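Endo-alpha-(1->5)-L-arabinanase (Bacillus licheniformis, PDB 6B7K) probably hydrolyses internal alpha-1,5-arabinofuranosidic linkages in arabinan, as a calcium-containing glycoside hydrolase of family GH43. Local coordinates at residues A[256-261]-A[276-281]; A[91-96]-A[110-115]; A[189-194]-A[205-210]; A[23-28]-A[262-267]. All blocks are in the same frame, centred on the assembly; numbering follows the deposited sequence.

Overall arrangement
The chain folds as the five-bladed beta-propeller of family GH43, and the contacts sample four of its five sheets. Along the sequence, contacts 2, 3 and 1 follow one another as hairpin contacts in separate blades, while contact 4 brings residues 23-28 of the first sheet against 262-267 of the last. Contacts 1 and 4 share strand 257-266, with centres 18 Å apart. Contact 3 touches contact 4, where Gln263 and His262 meet Ala193 and Ser208. Contact 2 lies on the opposite side of the chain's centre from contacts 1 and 3, about 30 Å from contact 1 between centres. Contact 1 lies far out in the last blade, whereas contacts 3 and 4 hold the predicted catalytic residues near the axis.

Contact 1 (A[256-261]-A[276-281]); sequences RWKGPG and YDALDN
Trp257 overlaps Asp277 with the six-membered part of its indole: CZ3 lies 3.4 Å from Asp277 CB, and ring and carboxylate planes are 28° apart. The two residues form a non-hydrogen-bonded antiparallel pair, so both side chains leave the same face of the hairpin 257-266/270-277, and Lys285 and Leu287 of the next strand adjoin the indole there. Arg256 comes over the same ring face and brings NE to 3.0 Å from Asp277 OD1. This salt bridge is one of charge alone, because the oxygen sits above the guanidinium and no N-H points at it. With CG anti to its backbone N (chi1 -159°), Asp277 reaches toward the arginine, while its OD1 also accepts Leu279 N at 3.3 Å in an Asx turn. Aspartate is apt here, its short carboxylate serving the type I turn from Asp277 to Asp280 as well as the cation. Leu279 CD1 meets the guanidinium edge near NH1.

Lys258 and Tyr276 make the hydrogen-bonded pair, joined by N-to-O bonds of 3.0 Å from Tyr276 N to Lys258 O and from Lys258 N to Tyr276 O. On their face the Tyr276 ring turns its edge to the carbonyls of Lys258 and Gly259, and its hydroxyl bonds His22 and His274. The carboxylate of Asp277 thus ties turn, arginine and indole together, an arrangement in which the nearby positive charge probably favours its ionised form.

Contact 2 (A[91-96]-A[110-115]); sequences RYWLYY and LASTDR
In one blade of the GH43 beta-propeller, the two middle strands, 92-98 and 106-113, form an antiparallel hairpin, and this contact is the part away from its connecting loop. Leu94 and Ala111 exchange backbone bonds, each N 2.7 Å from the other's O, and Tyr92 N reaches Thr113 O at 2.8 Å.

On the face of Trp93, Tyr95, Leu110 and Ser112, Leu110 sets CD1 over the middle of the Tyr95 ring, 3.6 Å from its centroid and 8° off the normal, a CH-pi contact. Its CG stands anti to the backbone N (chi1 -178°), which carries the branched end across to the neighbouring strand. CD2 of the same leucine meets Trp93 CE3 at 4.2 Å. The opposite face pairs Leu94 CD2 with Ala111 CB at 4.0 Å; the small alanine also leaves room for Tyr96, whose ring turns an edge toward Ala111 N.

Two of the buried aromatics have their polar atoms bonded elsewhere, Trp93 NE1 to Tyr88 O and Tyr95 OH to Met172 O. This tyrosine and tryptophan can therefore offer broad apolar surface to Leu110 while their polar atoms stay hydrogen-bonded to backbone carbonyls of other parts of the chain.

Contact 3 (A[189-194]-A[205-210]); sequences GAVEAP and LFVSFD
Val191 packs its CG2 against Val207 CB at 3.7 Å and, more loosely, against the edge of the Phe209 ring, with CE1 4.0 Å away. With that methyl anti to the valine's backbone N, it lies against Val207 of the partner strand; beta-branched and aromatic side chains suit this apolar face. Further along, Pro194 CB touches Leu205 CD1 at 3.7 Å.

The backbone fixes this register. Glu192 and Ser208 form a hydrogen-bonded antiparallel pair, with Glu192 N 3.0 Å from Ser208 O and Ser208 N 2.9 Å from Glu192 O. Ala190, centre of an inverse gamma turn, accepts Asp210 N at 2.9 Å, the donor coming from above the carbonyl plane. Ala193 CB lies 3.5 Å from Ser208 OG, where a small side chain fits well.

Beyond the hairpin, Ser208 OG bonds Gln263 OE1, and Gln263 NE2 holds Ala193 O. Glu192 OE1 bonds Ser157, and Asp210 forms a salt bridge with Lys221. Glu192 sits at the start of its blade's first strand, with its side chain beside Ser157 and Asp140, consistent with its predicted role as proton donor, and the whole is a blade hairpin of the GH43 five-bladed beta-propeller.

Contact 4 (A[23-28]-A[262-267]); sequences DPSIIK and HQDVLN. With CA (calcium ion), chain F.
Asp23 and His262 make the close end of this contact: Asp23 CB sits over the imidazole, 3.5 Å from the ring centroid in a CH-pi contact, and Asp23 OD1 comes to 3.1 Å from His262 CD2. Carboxylate and ring planes are 55° apart, so the two groups are not stacked. The other carboxylate oxygen, OD2, bonds Thr38. Asp23 is the predicted proton acceptor, and His262 is predicted to matter for substrate recognition. Next to them Ser25 OG donates to Asp264 OD2 at 2.7 Å, on the anti side of the carboxylate. Asp264 also grips the calcium ion with both oxygens, OD1 at 2.7 Å and OD2 at 2.5 Å, and its CG lies anti to the backbone N (chi1 -156°), which turns the carboxylate toward metal and serine. Asp84 and Asp142 bind the same ion, as does a water held by Val265 O.

The two segments come from the first and last sheets of the five-bladed propeller, side by side near its axis. Their strands run nearly parallel, 22° apart, but 6.5 Å from each other, with no backbone hydrogen bond between them. Side chains alone bridge the wider end: Ile26 CG2 meets Leu266 CB at 3.5 Å, while Ile27 CD1 stays 4.3 Å from Leu266 CD1. Leucine and isoleucine suit this apolar join. Toward solvent Lys28 merely grazes Leu266 with CB, its ammonium turning away to Gly30 O.

Contact 1 (A[256-261]-A[276-281])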
loop_
_atom_site.group_PDB
_atom_site.type_symbol
_atom_site.label_atom_id
_atom_site.label_comp_id
_atom_site.label_asym_id
_atom_site.label_seq_id
_atom_site.Cartn_x
_atom_site.Cartn_y
_atom_site.Cartn_z
ATOM N N ARG A 256 0.534 -23.138 -2.761
ATOM C CA ARG A 256 0.176 -22.866 -1.373
ATOM C C ARG A 256 -0.427 -21.472 -1.213
ATOM O O ARG A 256 -1.538 -21.326 -0.697
ATOM C CB ARG A 256 1.408 -23.035 -0.474
ATOM C CG ARG A 256 1.387 -22.195 0.800
ATOM C CD ARG A 256 1.055 -23.003 2.044
ATOM N NE ARG A 256 1.251 -22.198 3.247
ATOM C CZ ARG A 256 1.071 -22.639 4.488
ATOM N NH1 ARG A 256 0.686 -23.888 4.699
ATOM N NH2 ARG A 256 1.276 -21.828 5.517
ATOM N N TRP A 257 0.290 -20.444 -1.659
ATOM C CA TRP A 257 -0.150 -19.063 -1.515
ATOM C C TRP A 257 -0.817 -18.616 -2.807
ATOM O O TRP A 257 -0.198 -18.650 -3.876
ATOM C CB TRP A 257 1.026 -18.155 -1.159
ATOM C CG TRP A 257 1.706 -18.585 0.096
ATOM C CD1 TRP A 257 2.914 -19.205 0.203
ATOM C CD2 TRP A 257 1.201 -18.454 1.429
ATOM N NE1 TRP A 257 3.199 -19.459 1.522
ATOM C CE2 TRP A 257 2.164 -19.007 2.295
ATOM C CE3 TRP A 257 0.032 -17.919 1.973
ATOM C CZ2 TRP A 257 1.992 -19.039 3.679
ATOM C CZ3 TRP A 257 -0.135 -17.949 3.343
ATOM C CH2 TRP A 257 0.839 -18.505 4.183
ATOM N N LYS A 258 -2.076 -18.200 -2.705
ATOM C CA LYS A 258 -2.878 -17.827 -3.857
ATOM C C LYS A 258 -3.222 -16.346 -3.788
ATOM O O LYS A 258 -3.467 -15.805 -2.705
ATOM C CB LYS A 258 -4.157 -18.664 -3.924
ATOM C CG LYS A 258 -3.957 -20.111 -3.499
ATOM C CD LYS A 258 -4.908 -21.046 -4.223
ATOM C CE LYS A 258 -4.487 -21.255 -5.670
ATOM N NZ LYS A 258 -3.173 -21.948 -5.767
ATOM N N GLY A 259 -3.229 -15.701 -4.949
ATOM C CA GLY A 259 -3.552 -14.299 -5.060
ATOM C C GLY A 259 -2.750 -13.386 -4.149
ATOM O O GLY A 259 -3.288 -12.785 -3.214
ATOM N N PRO A 260 -1.451 -13.253 -4.405
ATOM C CA PRO A 260 -0.657 -12.281 -3.648
ATOM C C PRO A 260 -0.960 -10.866 -4.109
ATOM O O PRO A 260 -1.283 -10.624 -5.274
ATOM C CB PRO A 260 0.791 -12.671 -3.975
ATOM C CG PRO A 260 0.709 -14.016 -4.652
ATOM C CD PRO A 260 -0.614 -14.028 -5.334
ATOM N N GLY A 261 -0.854 -9.919 -3.186
ATOM C CA GLY A 261 -1.115 -8.544 -3.560
ATOM C C GLY A 261 -0.976 -7.591 -2.395
ATOM O O GLY A 261 -0.472 -7.942 -1.327
ATOM N N TYR A 276 -3.146 -15.591 0.238
ATOM C CA TYR A 276 -4.253 -16.378 0.763
ATOM C C TYR A 276 -3.829 -17.836 0.900
ATOM O O TYR A 276 -3.553 -18.506 -0.099
ATOM C CB TYR A 276 -5.480 -16.230 -0.136
ATOM C CG TYR A 276 -5.949 -14.795 -0.208
ATOM C CD1 TYR A 276 -5.429 -13.918 -1.151
ATOM C CD2 TYR A 276 -6.886 -14.306 0.692
ATOM C CE1 TYR A 276 -5.841 -12.601 -1.208
ATOM C CE2 TYR A 276 -7.306 -12.990 0.642
ATOM C CZ TYR A 276 -6.776 -12.142 -0.308
ATOM O OH TYR A 276 -7.191 -10.832 -0.363
ATOM N N ASP A 277 -3.783 -18.316 2.141
ATOM C CA ASP A 277 -3.272 -19.648 2.453
ATOM C C ASP A 277 -4.268 -20.709 2.000
ATOM O O ASP A 277 -5.346 -20.849 2.585
ATOM C CB ASP A 277 -3.004 -19.759 3.951
ATOM C CG ASP A 277 -2.038 -20.871 4.290
ATOM O OD1 ASP A 277 -1.642 -21.618 3.369
ATOM O OD2 ASP A 277 -1.667 -20.996 5.478
ATOM N N ALA A 278 -3.906 -21.468 0.963
ATOM C CA ALA A 278 -4.771 -22.543 0.491
ATOM C C ALA A 278 -4.846 -23.701 1.477
ATOM O O ALA A 278 -5.745 -24.541 1.362
ATOM C CB ALA A 278 -4.294 -23.050 -0.871
ATOM N N LEU A 279 -3.926 -23.771 2.438
ATOM C CA LEU A 279 -3.939 -24.808 3.457
ATOM C C LEU A 279 -4.608 -24.347 4.746
ATOM O O LEU A 279 -4.446 -24.992 5.786
ATOM C CB LEU A 279 -2.515 -25.288 3.739
ATOM C CG LEU A 279 -1.816 -26.040 2.603
ATOM C CD1 LEU A 279 -0.432 -26.508 3.032
ATOM C CD2 LEU A 279 -2.662 -27.216 2.138
ATOM N N ASP A 280 -5.360 -23.250 4.700
ATOM C CA ASP A 280 -6.019 -22.737 5.894
ATOM C C ASP A 280 -7.270 -21.949 5.509
ATOM O O ASP A 280 -7.528 -20.858 6.019
ATOM C CB ASP A 280 -5.053 -21.887 6.721
ATOM C CG ASP A 280 -5.499 -21.740 8.163
ATOM O OD1 ASP A 280 -5.900 -22.760 8.759
ATOM O OD2 ASP A 280 -5.441 -20.615 8.704
ATOM N N ASN A 281 -8.065 -22.503 4.594
ATOM C CA ASN A 281 -9.344 -21.930 4.169
ATOM C C ASN A 281 -9.197 -20.540 3.554
ATOM O O ASN A 281 -10.166 -19.778 3.506
ATOM C CB ASN A 281 -10.352 -21.880 5.326
ATOM C CG ASN A 281 -10.683 -23.253 5.872
ATOM O OD1 ASN A 281 -9.928 -24.209 5.686
ATOM N ND2 ASN A 281 -11.817 -23.358 6.558
#

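Contact 2 (A[91-96]-A[110-115])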
loop_
_atom_site.group_PDB
_atom_site.type_symbol
_atom_site.label_atom_id
_atom_site.label_comp_id
_atom_site.label_asym_id
_atom_site.label_seq_id
_atom_site.Cartn_x
_atom_site.Cartn_y
_atom_site.Cartn_z
ATOM N N ARG A 91 9.880 12.153 11.588
ATOM C CA ARG A 91 8.576 11.809 12.138
ATOM C C ARG A 91 7.980 10.670 11.322
ATOM O O ARG A 91 8.212 10.576 10.112
ATOM C CB ARG A 91 7.641 13.026 12.135
ATOM C CG ARG A 91 6.429 12.888 13.022
ATOM C CD ARG A 91 5.773 14.236 13.264
ATOM N NE ARG A 91 4.459 14.080 13.879
ATOM C CZ ARG A 91 4.260 13.886 15.180
ATOM N NH1 ARG A 91 5.293 13.829 16.009
ATOM N NH2 ARG A 91 3.026 13.751 15.648
ATOM N N TYR A 92 7.223 9.805 11.996
ATOM C CA TYR A 92 6.519 8.723 11.317
ATOM C C TYR A 92 5.209 9.227 10.730
ATOM O O TYR A 92 4.458 9.958 11.380
ATOM C CB TYR A 92 6.232 7.568 12.274
ATOM C CG TYR A 92 7.455 6.833 12.751
ATOM C CD1 TYR A 92 8.083 5.892 11.945
ATOM C CD2 TYR A 92 7.977 7.067 14.019
ATOM C CE1 TYR A 92 9.203 5.212 12.382
ATOM C CE2 TYR A 92 9.096 6.394 14.465
ATOM C CZ TYR A 92 9.705 5.466 13.645
ATOM O OH TYR A 92 10.821 4.795 14.092
ATOM N N TRP A 93 4.929 8.817 9.497
ATOM C CA TRP A 93 3.719 9.216 8.795
ATOM C C TRP A 93 2.899 7.976 8.490
ATOM O O TRP A 93 3.423 7.001 7.942
ATOM C CB TRP A 93 4.055 9.976 7.510
ATOM C CG TRP A 93 4.938 11.165 7.749
ATOM C CD1 TRP A 93 6.248 11.299 7.392
ATOM C CD2 TRP A 93 4.577 12.383 8.414
ATOM N NE1 TRP A 93 6.722 12.529 7.782
ATOM C CE2 TRP A 93 5.716 13.213 8.412
ATOM C CE3 TRP A 93 3.399 12.855 9.005
ATOM C CZ2 TRP A 93 5.715 14.486 8.982
ATOM C CZ3 TRP A 93 3.400 14.120 9.569
ATOM C CH2 TRP A 93 4.550 14.921 9.552
ATOM N N LEU A 94 1.619 8.013 8.855
ATOM C CA LEU A 94 0.711 6.878 8.705
ATOM C C LEU A 94 -0.489 7.326 7.877
ATOM O O LEU A 94 -1.422 7.944 8.401
ATOM C CB LEU A 94 0.282 6.337 10.067
ATOM C CG LEU A 94 -0.674 5.140 10.066
ATOM C CD1 LEU A 94 -0.010 3.916 9.451
ATOM C CD2 LEU A 94 -1.176 4.840 11.473
ATOM N N TYR A 95 -0.462 7.017 6.585
ATOM C CA TYR A 95 -1.601 7.245 5.713
ATOM C C TYR A 95 -2.532 6.043 5.777
ATOM O O TYR A 95 -2.077 4.899 5.840
ATOM C CB TYR A 95 -1.138 7.495 4.277
ATOM C CG TYR A 95 -0.353 8.780 4.111
ATOM C CD1 TYR A 95 -1.004 9.989 3.896
ATOM C CD2 TYR A 95 1.035 8.788 4.176
ATOM C CE1 TYR A 95 -0.296 11.168 3.749
ATOM C CE2 TYR A 95 1.752 9.963 4.031
ATOM C CZ TYR A 95 1.081 11.150 3.817
ATOM O OH TYR A 95 1.785 12.324 3.667
ATOM N N TYR A 96 -3.836 6.309 5.784
ATOM C CA TYR A 96 -4.835 5.258 5.916
ATOM C C TYR A 96 -6.077 5.652 5.133
ATOM O O TYR A 96 -6.267 6.820 4.779
ATOM C CB TYR A 96 -5.189 4.993 7.386
ATOM C CG TYR A 96 -5.688 6.216 8.127
ATOM C CD1 TYR A 96 -4.798 7.117 8.698
ATOM C CD2 TYR A 96 -7.049 6.470 8.258
ATOM C CE1 TYR A 96 -5.247 8.235 9.376
ATOM C CE2 TYR A 96 -7.506 7.589 8.935
ATOM C CZ TYR A 96 -6.599 8.466 9.490
ATOM O OH TYR A 96 -7.039 9.581 10.166
ATOM N N LEU A 110 -4.496 10.909 7.675
ATOM C CA LEU A 110 -3.089 10.891 8.048
ATOM C C LEU A 110 -2.959 10.883 9.561
ATOM O O LEU A 110 -3.561 11.716 10.247
ATOM C CB LEU A 110 -2.345 12.092 7.454
ATOM C CG LEU A 110 -0.842 12.184 7.727
ATOM C CD1 LEU A 110 -0.143 10.876 7.382
ATOM C CD2 LEU A 110 -0.234 13.343 6.944
ATOM N N ALA A 111 -2.190 9.929 10.072
ATOM C CA ALA A 111 -1.804 9.873 11.471
ATOM C C ALA A 111 -0.289 9.987 11.567
ATOM O O ALA A 111 0.441 9.647 10.631
ATOM C CB ALA A 111 -2.285 8.577 12.138
ATOM N N SER A 112 0.182 10.469 12.715
ATOM C CA SER A 112 1.598 10.762 12.866
ATOM C C SER A 112 2.032 10.520 14.304
ATOM O O SER A 112 1.236 10.637 15.239
ATOM C CB SER A 112 1.904 12.206 12.452
ATOM O OG SER A 112 3.276 12.501 12.617
ATOM N N THR A 113 3.309 10.179 14.465
ATOM C CA THR A 113 3.920 10.036 15.779
ATOM C C THR A 113 5.427 10.171 15.631
ATOM O O THR A 113 5.979 9.999 14.540
ATOM C CB THR A 113 3.580 8.694 16.431
ATOM O OG1 THR A 113 4.067 8.689 17.780
ATOM C CG2 THR A 113 4.238 7.558 15.670
ATOM N N ASP A 114 6.083 10.481 16.750
ATOM C CA ASP A 114 7.538 10.527 16.796
ATOM C C ASP A 114 8.164 9.167 17.054
ATOM O O ASP A 114 9.360 8.988 16.790
ATOM C CB ASP A 114 8.010 11.496 17.888
ATOM C CG ASP A 114 7.837 10.927 19.285
ATOM O OD1 ASP A 114 6.703 10.553 19.643
ATOM O OD2 ASP A 114 8.843 10.837 20.018
ATOM N N ARG A 115 7.391 8.215 17.569
ATOM C CA ARG A 115 7.922 6.905 17.934
ATOM C C ARG A 115 6.759 5.933 18.015
ATOM O O ARG A 115 5.865 6.108 18.849
ATOM C CB ARG A 115 8.673 6.969 19.266
ATOM C CG ARG A 115 9.137 5.617 19.776
ATOM C CD ARG A 115 10.035 5.758 20.992
ATOM N NE ARG A 115 9.375 6.469 22.083
ATOM C CZ ARG A 115 8.681 5.883 23.052
ATOM N NH1 ARG A 115 8.544 4.564 23.071
ATOM N NH2 ARG A 115 8.123 6.617 24.002
#

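Contact 3 (A[189-194]-A[205-210])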
loop_
_atom_site.group_PDB
_atom_site.type_symbol
_atom_site.label_atom_id
_atom_site.label_comp_id
_atom_site.label_asym_id
_atom_site.label_seq_id
_atom_site.Cartn_x
_atom_site.Cartn_y
_atom_site.Cartn_z
ATOM N N GLY A 189 -10.046 -1.731 -15.215
ATOM C CA GLY A 189 -9.309 -0.925 -14.262
ATOM C C GLY A 189 -8.798 -1.688 -13.064
ATOM O O GLY A 189 -8.524 -1.081 -12.026
ATOM N N ALA A 190 -8.650 -3.007 -13.181
ATOM C CA ALA A 190 -8.285 -3.852 -12.052
ATOM C C ALA A 190 -6.844 -3.625 -11.612
ATOM O O ALA A 190 -5.995 -4.509 -11.757
ATOM C CB ALA A 190 -8.504 -5.323 -12.404
ATOM N N VAL A 191 -6.565 -2.446 -11.063
ATOM C CA VAL A 191 -5.241 -2.103 -10.556
ATOM C C VAL A 191 -5.421 -1.238 -9.317
ATOM O O VAL A 191 -6.245 -0.317 -9.308
ATOM C CB VAL A 191 -4.386 -1.385 -11.621
ATOM C CG1 VAL A 191 -5.144 -0.218 -12.231
ATOM C CG2 VAL A 191 -3.068 -0.920 -11.025
ATOM N N GLU A 192 -4.673 -1.548 -8.264
ATOM C CA GLU A 192 -4.777 -0.822 -7.004
ATOM C C GLU A 192 -3.489 -1.044 -6.217
ATOM O O GLU A 192 -2.530 -1.639 -6.721
ATOM C CB GLU A 192 -6.015 -1.267 -6.215
ATOM C CG GLU A 192 -6.015 -2.736 -5.811
ATOM C CD GLU A 192 -7.328 -3.178 -5.186
ATOM O OE1 GLU A 192 -8.237 -2.334 -5.041
ATOM O OE2 GLU A 192 -7.453 -4.373 -4.842
ATOM N N ALA A 193 -3.474 -0.556 -4.980
ATOM C CA ALA A 193 -2.380 -0.778 -4.041
ATOM C C ALA A 193 -1.007 -0.378 -4.592
ATOM O O ALA A 193 -0.080 -1.193 -4.613
ATOM C CB ALA A 193 -2.367 -2.232 -3.590
ATOM N N PRO A 194 -0.837 0.871 -5.021
ATOM C CA PRO A 194 0.442 1.268 -5.610
ATOM C C PRO A 194 1.471 1.626 -4.552
ATOM O O PRO A 194 1.147 2.143 -3.482
ATOM C CB PRO A 194 0.067 2.497 -6.442
ATOM C CG PRO A 194 -1.027 3.131 -5.641
ATOM C CD PRO A 194 -1.785 2.000 -4.971
ATOM N N LEU A 205 7.320 1.634 -9.800
ATOM C CA LEU A 205 5.943 1.582 -9.322
ATOM C C LEU A 205 5.485 0.128 -9.290
ATOM O O LEU A 205 5.355 -0.512 -10.340
ATOM C CB LEU A 205 5.029 2.421 -10.211
ATOM C CG LEU A 205 3.527 2.204 -10.009
ATOM C CD1 LEU A 205 3.117 2.547 -8.581
ATOM C CD2 LEU A 205 2.716 3.004 -11.015
ATOM N N PHE A 206 5.249 -0.396 -8.088
ATOM C CA PHE A 206 4.598 -1.688 -7.923
ATOM C C PHE A 206 3.099 -1.472 -7.777
ATOM O O PHE A 206 2.662 -0.469 -7.207
ATOM C CB PHE A 206 5.131 -2.427 -6.693
ATOM C CG PHE A 206 6.608 -2.694 -6.726
ATOM C CD1 PHE A 206 7.515 -1.703 -6.384
ATOM C CD2 PHE A 206 7.089 -3.943 -7.071
ATOM C CE1 PHE A 206 8.873 -1.951 -6.402
ATOM C CE2 PHE A 206 8.447 -4.197 -7.093
ATOM C CZ PHE A 206 9.340 -3.199 -6.757
ATOM N N VAL A 207 2.312 -2.413 -8.301
ATOM C CA VAL A 207 0.856 -2.360 -8.214
ATOM C C VAL A 207 0.322 -3.773 -8.022
ATOM O O VAL A 207 1.047 -4.763 -8.140
ATOM C CB VAL A 207 0.200 -1.718 -9.459
ATOM C CG1 VAL A 207 0.569 -0.242 -9.589
ATOM C CG2 VAL A 207 0.576 -2.486 -10.709
ATOM N N SER A 208 -0.973 -3.855 -7.735
ATOM C CA SER A 208 -1.681 -5.120 -7.613
ATOM C C SER A 208 -2.732 -5.204 -8.712
ATOM O O SER A 208 -3.484 -4.249 -8.929
ATOM C CB SER A 208 -2.326 -5.258 -6.233
ATOM O OG SER A 208 -1.342 -5.212 -5.214
ATOM N N PHE A 209 -2.777 -6.340 -9.398
ATOM C CA PHE A 209 -3.704 -6.557 -10.497
ATOM C C PHE A 209 -4.862 -7.449 -10.064
ATOM O O PHE A 209 -4.699 -8.356 -9.244
ATOM C CB PHE A 209 -2.996 -7.199 -11.697
ATOM C CG PHE A 209 -2.228 -6.227 -12.552
ATOM C CD1 PHE A 209 -2.319 -4.861 -12.341
ATOM C CD2 PHE A 209 -1.424 -6.689 -13.585
ATOM C CE1 PHE A 209 -1.614 -3.974 -13.136
ATOM C CE2 PHE A 209 -0.718 -5.809 -14.384
ATOM C CZ PHE A 209 -0.812 -4.449 -14.158
ATOM N N ASP A 210 -6.040 -7.167 -10.628
ATOM C CA ASP A 210 -7.214 -8.034 -10.567
ATOM C C ASP A 210 -7.842 -8.098 -9.172
ATOM O O ASP A 210 -7.673 -7.176 -8.368
ATOM C CB ASP A 210 -6.854 -9.434 -11.079
ATOM C CG ASP A 210 -6.169 -9.409 -12.438
ATOM O OD1 ASP A 210 -6.645 -8.678 -13.335
ATOM O OD2 ASP A 210 -5.153 -10.119 -12.610
#

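Contact 4 (A[23-28]-A[262-267])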
loop_
_atom_site.group_PDB
_atom_site.type_symbol
_atom_site.label_atom_id
_atom_site.label_comp_id
_atom_site.label_asym_id
_atom_site.label_seq_id
_atom_site.Cartn_x
_atom_site.Cartn_y
_atom_site.Cartn_z
ATOM N N ASP A 23 -3.539 -6.104 3.299
ATOM C CA ASP A 23 -3.028 -4.818 2.836
ATOM C C ASP A 23 -1.910 -4.324 3.752
ATOM O O ASP A 23 -2.055 -3.278 4.395
ATOM C CB ASP A 23 -4.160 -3.791 2.762
ATOM C CG ASP A 23 -5.375 -4.317 2.016
ATOM O OD1 ASP A 23 -5.210 -4.827 0.888
ATOM O OD2 ASP A 23 -6.496 -4.229 2.565
ATOM N N PRO A 24 -0.783 -5.031 3.829
ATOM C CA PRO A 24 0.257 -4.676 4.795
ATOM C C PRO A 24 1.211 -3.600 4.292
ATOM O O PRO A 24 1.369 -3.365 3.091
ATOM C CB PRO A 24 1.002 -6.004 4.982
ATOM C CG PRO A 24 0.931 -6.626 3.641
ATOM C CD PRO A 24 -0.420 -6.243 3.070
ATOM N N SER A 25 1.854 -2.946 5.259
ATOM C CA SER A 25 2.940 -2.005 5.007
ATOM C C SER A 25 3.949 -2.165 6.130
ATOM O O SER A 25 3.601 -2.000 7.303
ATOM C CB SER A 25 2.431 -0.562 4.932
ATOM O OG SER A 25 3.478 0.340 4.611
ATOM N N ILE A 26 5.192 -2.486 5.778
ATOM C CA ILE A 26 6.210 -2.847 6.758
ATOM C C ILE A 26 7.025 -1.622 7.139
ATOM O O ILE A 26 7.275 -0.719 6.327
ATOM C CB ILE A 26 7.119 -3.978 6.226
ATOM C CG1 ILE A 26 8.044 -4.500 7.328
ATOM C CG2 ILE A 26 7.937 -3.501 5.041
ATOM C CD1 ILE A 26 7.321 -5.083 8.520
ATOM N N ILE A 27 7.435 -1.589 8.407
ATOM C CA ILE A 27 8.363 -0.604 8.947
ATOM C C ILE A 27 9.156 -1.317 10.039
ATOM O O ILE A 27 8.859 -2.456 10.405
ATOM C CB ILE A 27 7.630 0.650 9.483
ATOM C CG1 ILE A 27 8.606 1.793 9.817
ATOM C CG2 ILE A 27 6.768 0.297 10.688
ATOM C CD1 ILE A 27 9.499 2.212 8.671
ATOM N N LYS A 28 10.180 -0.646 10.564
ATOM C CA LYS A 28 11.118 -1.293 11.477
ATOM C C LYS A 28 11.767 -0.212 12.327
ATOM O O LYS A 28 12.595 0.552 11.822
ATOM C CB LYS A 28 12.156 -2.081 10.690
ATOM C CG LYS A 28 12.928 -3.108 11.484
ATOM C CD LYS A 28 14.055 -3.653 10.636
ATOM C CE LYS A 28 14.893 -4.662 11.387
ATOM N NZ LYS A 28 15.304 -4.174 12.728
ATOM N N HIS A 262 -1.482 -6.375 -2.628
ATOM C CA HIS A 262 -1.232 -5.185 -1.822
ATOM C C HIS A 262 0.150 -5.220 -1.189
ATOM O O HIS A 262 0.288 -5.306 0.035
ATOM C CB HIS A 262 -2.299 -4.995 -0.748
ATOM C CG HIS A 262 -2.427 -3.573 -0.300
ATOM N ND1 HIS A 262 -1.421 -2.914 0.375
ATOM C CD2 HIS A 262 -3.427 -2.674 -0.458
ATOM C CE1 HIS A 262 -1.800 -1.674 0.625
ATOM N NE2 HIS A 262 -3.012 -1.502 0.126
ATOM N N GLN A 263 1.174 -5.151 -2.028
ATOM C CA GLN A 263 2.554 -5.234 -1.592
ATOM C C GLN A 263 3.061 -3.870 -1.135
ATOM O O GLN A 263 2.405 -2.837 -1.296
ATOM C CB GLN A 263 3.437 -5.768 -2.718
ATOM C CG GLN A 263 3.750 -4.734 -3.792
ATOM C CD GLN A 263 2.505 -4.184 -4.466
ATOM O OE1 GLN A 263 1.578 -4.928 -4.787
ATOM N NE2 GLN A 263 2.473 -2.873 -4.668
ATOM N N ASP A 264 4.254 -3.884 -0.549
ATOM C CA ASP A 264 4.980 -2.668 -0.221
ATOM C C ASP A 264 6.444 -3.043 -0.057
ATOM O O ASP A 264 6.767 -4.178 0.305
ATOM C CB ASP A 264 4.439 -1.998 1.047
ATOM C CG ASP A 264 4.747 -0.512 1.099
ATOM O OD1 ASP A 264 5.526 -0.032 0.249
ATOM O OD2 ASP A 264 4.201 0.179 1.980
ATOM N N VAL A 265 7.326 -2.087 -0.339
ATOM C CA VAL A 265 8.766 -2.308 -0.295
ATOM C C VAL A 265 9.376 -1.420 0.781
ATOM O O VAL A 265 8.944 -0.279 0.980
ATOM C CB VAL A 265 9.427 -2.046 -1.665
ATOM C CG1 VAL A 265 8.974 -3.086 -2.678
ATOM C CG2 VAL A 265 9.100 -0.643 -2.158
ATOM N N LEU A 266 10.382 -1.949 1.476
ATOM C CA LEU A 266 11.067 -1.232 2.543
ATOM C C LEU A 266 12.562 -1.236 2.276
ATOM O O LEU A 266 13.160 -2.301 2.085
ATOM C CB LEU A 266 10.787 -1.860 3.912
ATOM C CG LEU A 266 11.647 -1.373 5.082
ATOM C CD1 LEU A 266 11.380 0.096 5.378
ATOM C CD2 LEU A 266 11.410 -2.230 6.319
ATOM N N ASN A 267 13.159 -0.043 2.261
ATOM C CA ASN A 267 14.605 0.136 2.155
ATOM C C ASN A 267 15.177 -0.492 0.888
ATOM O O ASN A 267 16.368 -0.822 0.841
ATOM C CB ASN A 267 15.317 -0.420 3.397
ATOM C CG ASN A 267 16.638 0.273 3.677
ATOM O OD1 ASN A 267 16.910 1.357 3.159
ATOM N ND2 ASN A 267 17.466 -0.348 4.510
HETATM CA CA CA F . 5.134 2.432 1.370
HETATM O O HOH W 1 7.699 1.971 1.200
#